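Toxin protein (Yersinia entomophaga, PDB 6AQK) is the C-terminal toxin domain of RHS2 and probably acts as an ADP-ribosyltransferase. Local coordinates at residues 16-21 and 84-89; 38-43 and 55-60; 46-51 and 79-84. All coordinates share one frame; numbering follows the deposited sequence.

Contact 1 of 3, residues 16-21 and 84-89; sequences DPALYK and LGKIDA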
ATOM      1  N   ASP A  16       9.507  -8.625  19.834  1.00 36.25           N
ATOM      2  CA  ASP A  16       9.002  -7.466  19.063  1.00 35.00           C
ATOM      3  C   ASP A  16       8.241  -8.027  17.839  1.00 32.07           C
ATOM      4  O   ASP A  16       8.679  -8.996  17.246  1.00 32.68           O
ATOM      5  CB  ASP A  16      10.077  -6.516  18.538  1.00 33.03           C
ATOM      6  CG  ASP A  16      10.713  -5.655  19.601  1.00 34.76           C
ATOM      7  OD1 ASP A  16      10.152  -5.533  20.710  1.00 37.79           O
ATOM      8  OD2 ASP A  16      11.781  -5.099  19.305  1.00 32.22           O
ATOM      9  N   PRO A  17       7.153  -7.373  17.459  1.00 32.76           N
ATOM     10  CA  PRO A  17       6.468  -7.651  16.187  1.00 30.96           C
ATOM     11  C   PRO A  17       7.390  -7.820  14.991  1.00 31.88           C
ATOM     12  O   PRO A  17       8.307  -7.025  14.770  1.00 31.58           O
ATOM     13  CB  PRO A  17       5.613  -6.426  16.019  1.00 31.08           C
ATOM     14  CG  PRO A  17       5.212  -6.053  17.426  1.00 33.76           C
ATOM     15  CD  PRO A  17       6.450  -6.338  18.250  1.00 31.67           C
ATOM     16  N   ALA A  18       7.230  -8.925  14.279  1.00 31.44           N
ATOM     17  CA  ALA A  18       7.918  -9.147  13.052  1.00 30.19           C
ATOM     18  C   ALA A  18       7.639  -8.060  12.049  1.00 31.45           C
ATOM     19  O   ALA A  18       8.483  -7.801  11.179  1.00 30.08           O
ATOM     20  CB  ALA A  18       7.536 -10.504  12.495  1.00 30.54           C
ATOM     21  N   LEU A  19       6.487  -7.403  12.178  1.00 28.77           N
ATOM     22  CA  LEU A  19       6.216  -6.234  11.319  1.00 31.96           C
ATOM     23  C   LEU A  19       7.340  -5.175  11.277  1.00 33.57           C
ATOM     24  O   LEU A  19       7.563  -4.564  10.205  1.00 31.69           O
ATOM     25  CB  LEU A  19       4.886  -5.582  11.689  1.00 33.16           C
ATOM     26  CG  LEU A  19       4.305  -4.475  10.885  1.00 35.83           C
ATOM     27  CD1 LEU A  19       4.178  -4.974   9.459  1.00 37.68           C
ATOM     28  CD2 LEU A  19       2.918  -4.103  11.395  1.00 37.85           C
ATOM     29  N   TYR A  20       8.045  -4.950  12.407  1.00 31.07           N
ATOM     30  CA  TYR A  20       9.153  -3.995  12.427  1.00 32.25           C
ATOM     31  C   TYR A  20      10.189  -4.307  11.357  1.00 33.81           C
ATOM     32  O   TYR A  20      10.772  -3.365  10.773  1.00 32.39           O
ATOM     33  CB  TYR A  20       9.914  -3.995  13.743  1.00 33.55           C
ATOM     34  CG  TYR A  20       9.248  -3.246  14.868  1.00 36.08           C
ATOM     35  CD1 TYR A  20       9.250  -1.850  14.933  1.00 47.46           C
ATOM     36  CD2 TYR A  20       8.739  -3.937  15.953  1.00 41.39           C
ATOM     37  CE1 TYR A  20       8.633  -1.211  16.020  1.00 53.88           C
ATOM     38  CE2 TYR A  20       8.129  -3.318  17.017  1.00 40.88           C
ATOM     39  CZ  TYR A  20       8.068  -1.986  17.063  1.00 51.30           C
ATOM     40  OH  TYR A  20       7.447  -1.516  18.169  1.00 54.34           O
ATOM     41  N   LYS A  21      10.515  -5.582  11.177  1.00 31.77           N
ATOM     42  CA  LYS A  21      11.455  -5.991  10.113  1.00 35.32           C
ATOM     43  C   LYS A  21      11.121  -5.486   8.699  1.00 36.14           C
ATOM     44  O   LYS A  21      12.016  -5.137   7.943  1.00 34.01           O
ATOM     45  CB  LYS A  21      11.713  -7.512  10.085  1.00 37.52           C
ATOM     46  CG  LYS A  21      12.412  -8.072  11.339  1.00 41.66           C
ATOM     47  CD  LYS A  21      12.404  -9.594  11.323  1.00 40.89           C
ATOM     48  N   LEU A  84       7.467 -12.790   6.506  1.00 30.59           N
ATOM     49  CA  LEU A  84       6.090 -12.548   5.988  1.00 29.59           C
ATOM     50  C   LEU A  84       5.099 -13.480   6.668  1.00 27.82           C
ATOM     51  O   LEU A  84       4.065 -13.045   7.132  1.00 29.47           O
ATOM     52  CB  LEU A  84       6.012 -12.615   4.471  1.00 31.45           C
ATOM     53  CG  LEU A  84       6.724 -11.515   3.710  1.00 32.71           C
ATOM     54  CD1 LEU A  84       6.802 -11.851   2.238  1.00 33.88           C
ATOM     55  CD2 LEU A  84       6.078 -10.129   3.907  1.00 32.54           C
ATOM     56  N   GLY A  85       5.492 -14.755   6.787  1.00 28.73           N
ATOM     57  CA  GLY A  85       4.797 -15.788   7.544  1.00 33.44           C
ATOM     58  C   GLY A  85       4.526 -15.427   8.976  1.00 32.06           C
ATOM     59  O   GLY A  85       3.359 -15.487   9.440  1.00 32.51           O
ATOM     60  N   LYS A  86       5.589 -14.979   9.675  1.00 32.04           N
ATOM     61  CA  LYS A  86       5.440 -14.519  11.042  1.00 32.97           C
ATOM     62  C   LYS A  86       4.543 -13.360  11.205  1.00 30.22           C
ATOM     63  O   LYS A  86       3.779 -13.340  12.168  1.00 30.28           O
ATOM     64  CB  LYS A  86       6.779 -14.218  11.729  1.00 39.18           C
ATOM     65  CG  LYS A  86       7.666 -15.447  11.795  1.00 51.41           C
ATOM     66  CD  LYS A  86       8.431 -15.524  13.129  1.00 61.77           C
ATOM     67  CE  LYS A  86       9.396 -14.382  13.300  1.00 67.06           C
ATOM     68  NZ  LYS A  86      10.393 -14.379  12.178  1.00 77.28           N
ATOM     69  N   ILE A  87       4.609 -12.387  10.265  1.00 28.74           N
ATOM     70  CA  ILE A  87       3.746 -11.216  10.366  1.00 28.96           C
ATOM     71  C   ILE A  87       2.261 -11.652  10.353  1.00 26.62           C
ATOM     72  O   ILE A  87       1.467 -11.167  11.119  1.00 29.21           O
ATOM     73  CB  ILE A  87       4.097 -10.197   9.236  1.00 30.68           C
ATOM     74  CG1 ILE A  87       5.440  -9.555   9.536  1.00 28.71           C
ATOM     75  CG2 ILE A  87       3.054  -9.145   9.095  1.00 33.31           C
ATOM     76  CD1 ILE A  87       6.031  -8.759   8.394  1.00 29.64           C
ATOM     77  N   ASP A  88       1.945 -12.597   9.499  1.00 30.32           N
ATOM     78  CA  ASP A  88       0.549 -13.068   9.384  1.00 30.79           C
ATOM     79  C   ASP A  88       0.134 -13.903  10.596  1.00 29.53           C
ATOM     80  O   ASP A  88      -0.996 -13.815  11.027  1.00 27.90           O
ATOM     81  CB  ASP A  88       0.377 -13.822   8.044  1.00 30.96           C
ATOM     82  CG  ASP A  88       0.172 -12.884   6.862  1.00 32.54           C
ATOM     83  OD1 ASP A  88      -0.408 -11.826   7.114  1.00 34.52           O
ATOM     84  OD2 ASP A  88       0.554 -13.198   5.713  1.00 33.44           O
ATOM     85  N   ALA A  89       1.068 -14.700  11.135  1.00 30.59           N
ATOM     86  CA  ALA A  89       0.866 -15.483  12.360  1.00 28.96           C
ATOM     87  C   ALA A  89       0.573 -14.616  13.567  1.00 32.53           C
ATOM     88  O   ALA A  89      -0.379 -14.894  14.339  1.00 31.04           O
ATOM     89  CB  ALA A  89       2.046 -16.335  12.577  1.00 33.22           C
TER

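Contact 2 of 3, residues 38-43 and 55-60; sequences QKLNIS and ISKWAE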
ATOM      1  N   GLN A  38       4.041  -9.950  -7.466  1.00 32.88           N
ATOM      2  CA  GLN A  38       3.078  -9.390  -8.428  1.00 36.84           C
ATOM      3  C   GLN A  38       3.499  -9.694  -9.847  1.00 40.66           C
ATOM      4  O   GLN A  38       2.680 -10.160 -10.666  1.00 41.04           O
ATOM      5  CB  GLN A  38       2.925  -7.865  -8.348  1.00 40.07           C
ATOM      6  CG  GLN A  38       2.464  -7.311  -7.022  1.00 43.90           C
ATOM      7  CD  GLN A  38       2.395  -5.788  -7.046  1.00 48.17           C
ATOM      8  OE1 GLN A  38       3.066  -5.109  -6.274  1.00 52.40           O
ATOM      9  NE2 GLN A  38       1.580  -5.245  -7.952  1.00 42.38           N
ATOM     10  N   LYS A  39       4.764  -9.427 -10.140  1.00 35.77           N
ATOM     11  CA  LYS A  39       5.294  -9.507 -11.517  1.00 39.86           C
ATOM     12  C   LYS A  39       5.270 -10.944 -12.004  1.00 38.78           C
ATOM     13  O   LYS A  39       5.157 -11.192 -13.202  1.00 39.15           O
ATOM     14  CB  LYS A  39       6.731  -8.939 -11.675  1.00 39.03           C
ATOM     15  CG  LYS A  39       6.969  -7.420 -11.553  1.00 42.99           C
ATOM     16  CD  LYS A  39       5.750  -6.589 -11.833  1.00 52.52           C
ATOM     17  CE  LYS A  39       5.995  -5.098 -11.614  1.00 59.51           C
ATOM     18  NZ  LYS A  39       7.039  -4.527 -12.521  1.00 57.28           N
ATOM     19  N   LEU A  40       5.370 -11.900 -11.099  1.00 36.34           N
ATOM     20  CA  LEU A  40       5.413 -13.264 -11.515  1.00 38.01           C
ATOM     21  C   LEU A  40       4.078 -13.945 -11.291  1.00 39.41           C
ATOM     22  O   LEU A  40       4.052 -15.126 -11.338  1.00 38.02           O
ATOM     23  CB  LEU A  40       6.539 -14.022 -10.795  1.00 37.79           C
ATOM     24  CG  LEU A  40       7.957 -13.537 -11.211  1.00 38.23           C
ATOM     25  CD1 LEU A  40       9.056 -14.188 -10.348  1.00 37.95           C
ATOM     26  CD2 LEU A  40       8.215 -13.830 -12.690  1.00 40.05           C
ATOM     27  N   ASN A  41       3.025 -13.188 -10.987  1.00 37.19           N
ATOM     28  CA  ASN A  41       1.728 -13.749 -10.662  1.00 42.48           C
ATOM     29  C   ASN A  41       1.750 -14.891  -9.650  1.00 42.27           C
ATOM     30  O   ASN A  41       1.033 -15.857  -9.782  1.00 42.09           O
ATOM     31  CB  ASN A  41       1.049 -14.134 -12.007  1.00 45.55           C
ATOM     32  CG  ASN A  41       0.977 -12.957 -12.956  1.00 42.25           C
ATOM     33  OD1 ASN A  41       1.488 -13.011 -14.049  1.00 49.02           O
ATOM     34  ND2 ASN A  41       0.402 -11.846 -12.500  1.00 41.75           N
ATOM     35  N   ILE A  42       2.573 -14.793  -8.606  1.00 39.01           N
ATOM     36  CA  ILE A  42       2.593 -15.840  -7.586  1.00 35.69           C
ATOM     37  C   ILE A  42       1.367 -15.648  -6.673  1.00 38.64           C
ATOM     38  O   ILE A  42       1.135 -14.530  -6.179  1.00 36.18           O
ATOM     39  CB  ILE A  42       3.853 -15.734  -6.686  1.00 38.37           C
ATOM     40  CG1 ILE A  42       5.191 -15.760  -7.459  1.00 43.03           C
ATOM     41  CG2 ILE A  42       3.798 -16.771  -5.600  1.00 38.72           C
ATOM     42  CD1 ILE A  42       5.504 -17.039  -8.158  1.00 46.22           C
ATOM     43  N   SER A  43       0.608 -16.692  -6.396  1.00 37.45           N
ATOM     44  CA  SER A  43      -0.666 -16.504  -5.617  1.00 43.50           C
ATOM     45  C   SER A  43      -0.455 -16.268  -4.146  1.00 40.64           C
ATOM     46  O   SER A  43      -1.232 -15.574  -3.496  1.00 40.28           O
ATOM     47  CB  SER A  43      -1.662 -17.655  -5.815  1.00 50.79           C
ATOM     48  OG  SER A  43      -1.065 -18.906  -5.609  1.00 56.49           O
ATOM     49  N   ILE A  55      14.066 -15.441  -7.411  1.00 36.15           N
ATOM     50  CA  ILE A  55      15.217 -14.743  -6.878  1.00 42.55           C
ATOM     51  C   ILE A  55      15.803 -13.814  -7.893  1.00 42.41           C
ATOM     52  O   ILE A  55      16.118 -12.647  -7.580  1.00 39.67           O
ATOM     53  CB  ILE A  55      16.240 -15.738  -6.276  1.00 43.93           C
ATOM     54  CG1 ILE A  55      15.669 -16.304  -4.974  1.00 47.08           C
ATOM     55  CG2 ILE A  55      17.559 -15.046  -5.980  1.00 46.18           C
ATOM     56  CD1 ILE A  55      16.261 -17.640  -4.520  1.00 52.61           C
ATOM     57  N   SER A  56      15.909 -14.292  -9.132  1.00 43.43           N
ATOM     58  CA  SER A  56      16.450 -13.492 -10.207  1.00 47.26           C
ATOM     59  C   SER A  56      15.678 -12.158 -10.479  1.00 42.59           C
ATOM     60  O   SER A  56      16.242 -11.038 -10.545  1.00 39.92           O
ATOM     61  CB  SER A  56      16.541 -14.361 -11.459  1.00 51.31           C
ATOM     62  OG  SER A  56      17.018 -13.546 -12.503  1.00 61.57           O
ATOM     63  N   LYS A  57      14.361 -12.284 -10.535  1.00 40.91           N
ATOM     64  CA  LYS A  57      13.490 -11.140 -10.678  1.00 38.51           C
ATOM     65  C   LYS A  57      13.575 -10.220  -9.466  1.00 38.01           C
ATOM     66  O   LYS A  57      13.670  -9.007  -9.594  1.00 40.11           O
ATOM     67  CB  LYS A  57      12.029 -11.644 -10.810  1.00 41.23           C
ATOM     68  CG  LYS A  57      11.002 -10.551 -11.122  1.00 45.36           C
ATOM     69  CD  LYS A  57      11.429  -9.717 -12.336  1.00 49.89           C
ATOM     70  CE  LYS A  57      10.292  -9.547 -13.311  1.00 60.04           C
ATOM     71  NZ  LYS A  57      10.843  -9.017 -14.582  1.00 61.44           N
ATOM     72  N   TRP A  58      13.516 -10.825  -8.277  1.00 38.70           N
ATOM     73  CA  TRP A  58      13.604 -10.062  -7.035  1.00 39.50           C
ATOM     74  C   TRP A  58      14.895  -9.220  -7.020  1.00 38.25           C
ATOM     75  O   TRP A  58      14.866  -8.003  -6.722  1.00 34.13           O
ATOM     76  CB  TRP A  58      13.530 -11.041  -5.856  1.00 37.84           C
ATOM     77  CG  TRP A  58      13.572 -10.411  -4.510  1.00 35.15           C
ATOM     78  CD1 TRP A  58      13.203  -9.124  -4.153  1.00 34.73           C
ATOM     79  CD2 TRP A  58      13.999 -11.055  -3.333  1.00 31.00           C
ATOM     80  NE1 TRP A  58      13.387  -8.956  -2.783  1.00 37.90           N
ATOM     81  CE2 TRP A  58      13.870 -10.142  -2.271  1.00 30.94           C
ATOM     82  CE3 TRP A  58      14.486 -12.342  -3.070  1.00 33.86           C
ATOM     83  CZ2 TRP A  58      14.282 -10.467  -0.956  1.00 34.36           C
ATOM     84  CZ3 TRP A  58      14.870 -12.654  -1.819  1.00 33.79           C
ATOM     85  CH2 TRP A  58      14.764 -11.721  -0.752  1.00 33.52           C
ATOM     86  N   ALA A  59      16.013  -9.839  -7.407  1.00 36.61           N
ATOM     87  CA  ALA A  59      17.318  -9.117  -7.397  1.00 38.12           C
ATOM     88  C   ALA A  59      17.283  -7.918  -8.345  1.00 37.55           C
ATOM     89  O   ALA A  59      17.741  -6.804  -8.024  1.00 38.47           O
ATOM     90  CB  ALA A  59      18.468 -10.083  -7.732  1.00 39.82           C
ATOM     91  N   GLU A  60      16.689  -8.133  -9.502  1.00 42.66           N
ATOM     92  CA  GLU A  60      16.564  -7.084 -10.510  1.00 45.73           C
ATOM     93  C   GLU A  60      15.809  -5.912  -9.950  1.00 38.84           C
ATOM     94  O   GLU A  60      16.299  -4.776 -10.027  1.00 42.49           O
ATOM     95  CB  GLU A  60      15.879  -7.679 -11.725  1.00 50.82           C
ATOM     96  CG  GLU A  60      15.527  -6.786 -12.907  1.00 58.97           C
ATOM     97  CD  GLU A  60      14.734  -7.604 -13.942  1.00 61.26           C
ATOM     98  OE1 GLU A  60      15.080  -8.790 -14.185  1.00 59.81           O
ATOM     99  OE2 GLU A  60      13.718  -7.106 -14.440  1.00 68.42           O
TER

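Contact 3 of 3, residues 46-51 and 79-84; sequences DSIIDM and EVQKTL. With PT (platinum (II) ion), chain D.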
ATOM      1  N   ASP A  46       3.992 -18.153   0.369  1.00 36.48           N
ATOM      2  CA  ASP A  46       4.390 -19.538   0.742  1.00 48.82           C
ATOM      3  C   ASP A  46       4.416 -20.558  -0.398  1.00 55.34           C
ATOM      4  O   ASP A  46       4.938 -21.603  -0.220  1.00 47.82           O
ATOM      5  CB  ASP A  46       3.558 -20.048   1.911  1.00 52.50           C
ATOM      6  CG  ASP A  46       4.071 -19.524   3.239  1.00 55.41           C
ATOM      7  OD1 ASP A  46       5.282 -19.228   3.341  1.00 61.69           O
ATOM      8  OD2 ASP A  46       3.283 -19.361   4.178  1.00 57.95           O
ATOM      9  N   SER A  47       3.925 -20.229  -1.583  1.00 57.93           N
ATOM     10  CA  SER A  47       3.829 -21.207  -2.653  1.00 56.66           C
ATOM     11  C   SER A  47       4.659 -20.744  -3.835  1.00 46.31           C
ATOM     12  O   SER A  47       4.125 -20.539  -4.903  1.00 58.66           O
ATOM     13  CB  SER A  47       2.334 -21.374  -3.031  1.00 58.72           C
ATOM     14  OG  SER A  47       1.867 -20.292  -3.851  1.00 60.23           O
ATOM     15  N   ILE A  48       5.968 -20.582  -3.674  1.00 44.54           N
ATOM     16  CA  ILE A  48       6.829 -20.136  -4.765  1.00 44.79           C
ATOM     17  C   ILE A  48       7.551 -21.361  -5.313  1.00 51.44           C
ATOM     18  O   ILE A  48       8.458 -21.854  -4.685  1.00 58.65           O
ATOM     19  CB  ILE A  48       7.837 -19.048  -4.313  1.00 43.87           C
ATOM     20  CG1 ILE A  48       7.042 -17.834  -3.801  1.00 45.08           C
ATOM     21  CG2 ILE A  48       8.807 -18.700  -5.456  1.00 43.85           C
ATOM     22  CD1 ILE A  48       7.843 -16.806  -3.050  1.00 46.79           C
ATOM     23  N   ILE A  49       7.184 -21.817  -6.500  1.00 56.39           N
ATOM     24  CA  ILE A  49       7.661 -23.124  -7.011  1.00 59.84           C
ATOM     25  C   ILE A  49       9.037 -22.989  -7.665  1.00 52.27           C
ATOM     26  O   ILE A  49       9.950 -23.729  -7.339  1.00 54.64           O
ATOM     27  CB  ILE A  49       6.605 -23.757  -7.956  1.00 67.37           C
ATOM     28  CG1 ILE A  49       5.254 -23.896  -7.218  1.00 70.68           C
ATOM     29  CG2 ILE A  49       7.059 -25.107  -8.507  1.00 70.02           C
ATOM     30  CD1 ILE A  49       5.298 -24.579  -5.853  1.00 69.33           C
ATOM     31  N   ASP A  50       9.193 -21.998  -8.527  1.00 49.91           N
ATOM     32  CA  ASP A  50      10.469 -21.704  -9.179  1.00 54.86           C
ATOM     33  C   ASP A  50      11.278 -20.633  -8.403  1.00 52.07           C
ATOM     34  O   ASP A  50      11.335 -19.479  -8.847  1.00 42.19           O
ATOM     35  CB  ASP A  50      10.201 -21.264 -10.639  1.00 53.75           C
ATOM     36  CG  ASP A  50      11.462 -21.219 -11.502  1.00 53.55           C
ATOM     37  OD1 ASP A  50      12.591 -21.368 -10.968  1.00 49.79           O
ATOM     38  OD2 ASP A  50      11.302 -21.015 -12.738  1.00 62.12           O
ATOM     39  N   MET A  51      11.913 -21.070  -7.298  1.00 45.57           N
ATOM     40  CA  MET A  51      12.884 -20.283  -6.453  1.00 50.70           C
ATOM     41  C   MET A  51      13.847 -19.453  -7.324  1.00 50.04           C
ATOM     42  O   MET A  51      14.074 -18.246  -7.122  1.00 44.36           O
ATOM     43  CB  MET A  51      13.728 -21.249  -5.537  1.00 52.29           C
ATOM     44  CG  MET A  51      14.031 -20.822  -4.079  1.00 61.32           C
ATOM     45  SD  MET A  51      14.671 -22.110  -2.872  1.00 54.56           S
ATOM     46  CE  MET A  51      13.190 -23.148  -2.849  1.00 58.90           C
ATOM     47  N   GLU A  79      14.814 -15.777   4.667  1.00 34.53           N
ATOM     48  CA  GLU A  79      14.541 -14.852   5.754  1.00 38.84           C
ATOM     49  C   GLU A  79      13.230 -14.034   5.524  1.00 32.05           C
ATOM     50  O   GLU A  79      12.367 -13.922   6.440  1.00 33.52           O
ATOM     51  CB  GLU A  79      15.750 -13.974   5.972  1.00 41.68           C
ATOM     52  CG  GLU A  79      15.680 -12.940   7.101  1.00 44.72           C
ATOM     53  CD  GLU A  79      16.753 -11.858   6.939  1.00 56.19           C
ATOM     54  OE1 GLU A  79      17.783 -12.073   6.276  1.00 63.57           O
ATOM     55  OE2 GLU A  79      16.578 -10.755   7.469  1.00 63.83           O
ATOM     56  N   VAL A  80      13.115 -13.469   4.325  1.00 35.45           N
ATOM     57  CA  VAL A  80      11.992 -12.616   3.964  1.00 32.30           C
ATOM     58  C   VAL A  80      10.693 -13.439   3.967  1.00 31.53           C
ATOM     59  O   VAL A  80       9.710 -13.035   4.549  1.00 30.38           O
ATOM     60  CB  VAL A  80      12.246 -11.847   2.674  1.00 36.22           C
ATOM     61  CG1 VAL A  80      10.922 -11.156   2.219  1.00 35.14           C
ATOM     62  CG2 VAL A  80      13.424 -10.869   2.849  1.00 36.56           C
ATOM     63  N   GLN A  81      10.710 -14.633   3.358  1.00 32.32           N
ATOM     64  CA  GLN A  81       9.535 -15.508   3.328  1.00 34.65           C
ATOM     65  C   GLN A  81       9.041 -15.877   4.739  1.00 32.67           C
ATOM     66  O   GLN A  81       7.858 -15.795   5.032  1.00 30.76           O
ATOM     67  CB  GLN A  81       9.841 -16.764   2.456  1.00 34.04           C
ATOM     68  CG  GLN A  81       8.677 -17.678   2.256  1.00 37.89           C
ATOM     69  CD  GLN A  81       9.051 -18.921   1.499  1.00 41.53           C
ATOM     70  OE1 GLN A  81       9.968 -19.630   1.925  1.00 39.27           O
ATOM     71  NE2 GLN A  81       8.391 -19.166   0.331  1.00 35.71           N
ATOM     72  N   LYS A  82       9.955 -16.282   5.637  1.00 32.87           N
ATOM     73  CA  LYS A  82       9.579 -16.610   6.989  1.00 33.09           C
ATOM     74  C   LYS A  82       9.024 -15.388   7.738  1.00 31.97           C
ATOM     75  O   LYS A  82       8.061 -15.509   8.471  1.00 34.88           O
ATOM     76  CB  LYS A  82      10.788 -17.191   7.747  1.00 38.48           C
ATOM     77  CG  LYS A  82      11.282 -18.495   7.137  1.00 41.65           C
ATOM     78  N   THR A  83       9.596 -14.208   7.497  1.00 30.81           N
ATOM     79  CA  THR A  83       9.187 -13.007   8.221  1.00 29.22           C
ATOM     80  C   THR A  83       7.755 -12.676   7.809  1.00 28.34           C
ATOM     81  O   THR A  83       6.969 -12.377   8.671  1.00 28.20           O
ATOM     82  CB  THR A  83      10.147 -11.850   7.974  1.00 31.66           C
ATOM     83  OG1 THR A  83      11.389 -12.136   8.610  1.00 34.56           O
ATOM     84  CG2 THR A  83       9.704 -10.617   8.623  1.00 32.02           C
ATOM     85  N   LEU A  84       7.467 -12.790   6.506  1.00 30.59           N
ATOM     86  CA  LEU A  84       6.090 -12.548   5.988  1.00 29.59           C
ATOM     87  C   LEU A  84       5.099 -13.480   6.668  1.00 27.82           C
ATOM     88  O   LEU A  84       4.065 -13.045   7.132  1.00 29.47           O
ATOM     89  CB  LEU A  84       6.012 -12.615   4.471  1.00 31.45           C
ATOM     90  CG  LEU A  84       6.724 -11.515   3.710  1.00 32.71           C
ATOM     91  CD1 LEU A  84       6.802 -11.851   2.238  1.00 33.88           C
ATOM     92  CD2 LEU A  84       6.078 -10.129   3.907  1.00 32.54           C
TER
HETATM   93 PT    PT D1003      16.675 -21.349  -2.950  1.00 95.41          PT
HETATM   94  O   HOH W   1       6.514 -18.187   5.370  1.00 41.97           O

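Contact 1 of 3, residues 16-21 and 84-89
The backbones of A18 and I87 come close, with A18 CA 5.4 Å from I87 CA, where the turn leading into helix 19-23 meets helix 74-90. I87 does most of the touching. Its CG1 branch lies anti to its own carbonyl carbon (chi1 -71°), which carries the ethyl arm toward the A18-L19 peptide link. I87 CG1 packs 3.6 Å from L19 N. I87 CD1 goes further along the same link and ends 3.8 Å from A18 O. The isoleucine therefore rests mainly on main chain, and on the small side chain beside it: A18 CB sits 3.7 Å from I87 CG1. The same methyl also meets K86, with A18 CB 3.9 Å from K86 CB. Only the root of that lysine takes part, and the rest of its chain is bent. The second branch of I87 reaches the leucine more loosely, with L19 CD1 4.3 Å from I87 CG2.

No hydrogen bond links the two segments. Some backbone NH groups of the turn are bonded to other residues. A18 N is bonded to E90 OE1, at the end of helix 74-90, and L19 N makes a weak bond to Y94 OH. Y20 N bonds to P17 O within the turn.

The contact packs the N-terminal turn on the C-terminal end of helix 74-90. The small side chain of A18 lets the turn settle close to the helix. With mainly apolar side chains, a buried site and no bond across it, the segments are held to each other by van der Waals packing.

Contact 2 of 3, residues 38-43 and 55-60
K57 reaches L40 and K39 because its CG is anti to the backbone N (chi1 -174°) and its chain then bends at chi2 (52°). This lays the aliphatic part of the lysine along the C-terminal end of helix 27-39. That helix ends in a Schellman motif. N41, with positive phi, is the C-prime residue; I42 N bonds to L37 O and N41 N to Q38 O. L40 is the first residue to leave helical geometry, and its side chain is turned toward helix 51-63.

The contact is made by hydrocarbon. L40 CD1 packs 3.9 Å from K57 CB and 4.2 Å from K57 CG, so one methyl of the leucine covers the root of the lysine. The two side chains lie slantwise across each other. Further out, K39 CB touches K57 CE at 4.0 Å. K39 then leads its own end away, with a nearly eclipsed bend at chi2 (-23°). The two ammonium groups stay apart, K39 NZ being 6.2 Å from K57 NZ. Their like charges probably disfavour a closer approach.

L40 also packs on N53 and F54 of helix 51-63, so K57 is one of several residues on which this leucine rests. W58 of the same helix faces the interior instead, edge-to-face with F33 of helix 27-39. The contact is thus the outer, surface part of the packing between two helices that follow each other in the chain.

No hydrogen bond joins the segments. The lysine end turns back to its own helix, where K57 NZ forms a salt bridge to E60 OE2, weak as a hydrogen bond at 3.5 Å.

Contact 3 of 3, residues 46-51 and 79-84
D46 and Q81 are joined by one water and by side-chain packing, without a direct hydrogen bond. The water donates to both sides. It lies 2.6 Å from D46 OD1 and 2.8 Å from Q81 O, so it ties the loop carboxylate to the backbone of helix 74-90.

The van der Waals part centres on Q81. Its CG is anti to the backbone N (chi1 -175°) and the chain runs extended, which sends the amide out to the loop. D46 OD1 sits 3.9 Å from Q81 CG, and the carboxylate and amide planes are turned 58° apart. Q81 NE2 lies 4.0 Å from D46 CA. I48 runs past the glutamine in the opposite direction, with I48 CD1 4.2 Å from Q81 NE2. The amide has its own polar partner, a hydrogen bond from Q81 NE2 to Y45 O just before the loop segment. The glutamine thus holds the loop at Y45 and, through the water at its carbonyl, at D46.

Metal binding is separate from this packing. M51 SD binds a platinum ion at 2.1 Å, and H74 ND1 completes the pair of protein ligands. The ion is probably a heavy-atom additive, not a cofactor. Nearby, D50 is the N-cap of helix 51-63, its OD1 accepting from N53 N.

Residues 46-50 belong to the linker between helices 27-39 and 51-63, and M51 opens the second of these helices. I48 touches all three helices, packing on L37 and F54 and grazing the amide of Q81 on helix 74-90.

All three contacts belong to the helical part of the chain that precedes strand 101-106. Contacts 1 and 3 both use helix 74-90 and share L84; their centres are about 14 Å apart. They touch where A18 O lies 4.0 Å from T83 CG2. Contacts 2 and 3 are closer, with centres about 11 Å apart, and their segments alternate along the chain. I42 CG2 packs 3.9 Å from I48 CG1, and W58 CZ2 meets V80 CG2 at 3.9 Å. Contacts 1 and 2 do not touch, their nearest atoms being about 8 Å apart. The M51-H74 platinum belongs to contact 3. No nucleotide is bound to mark the catalytic site.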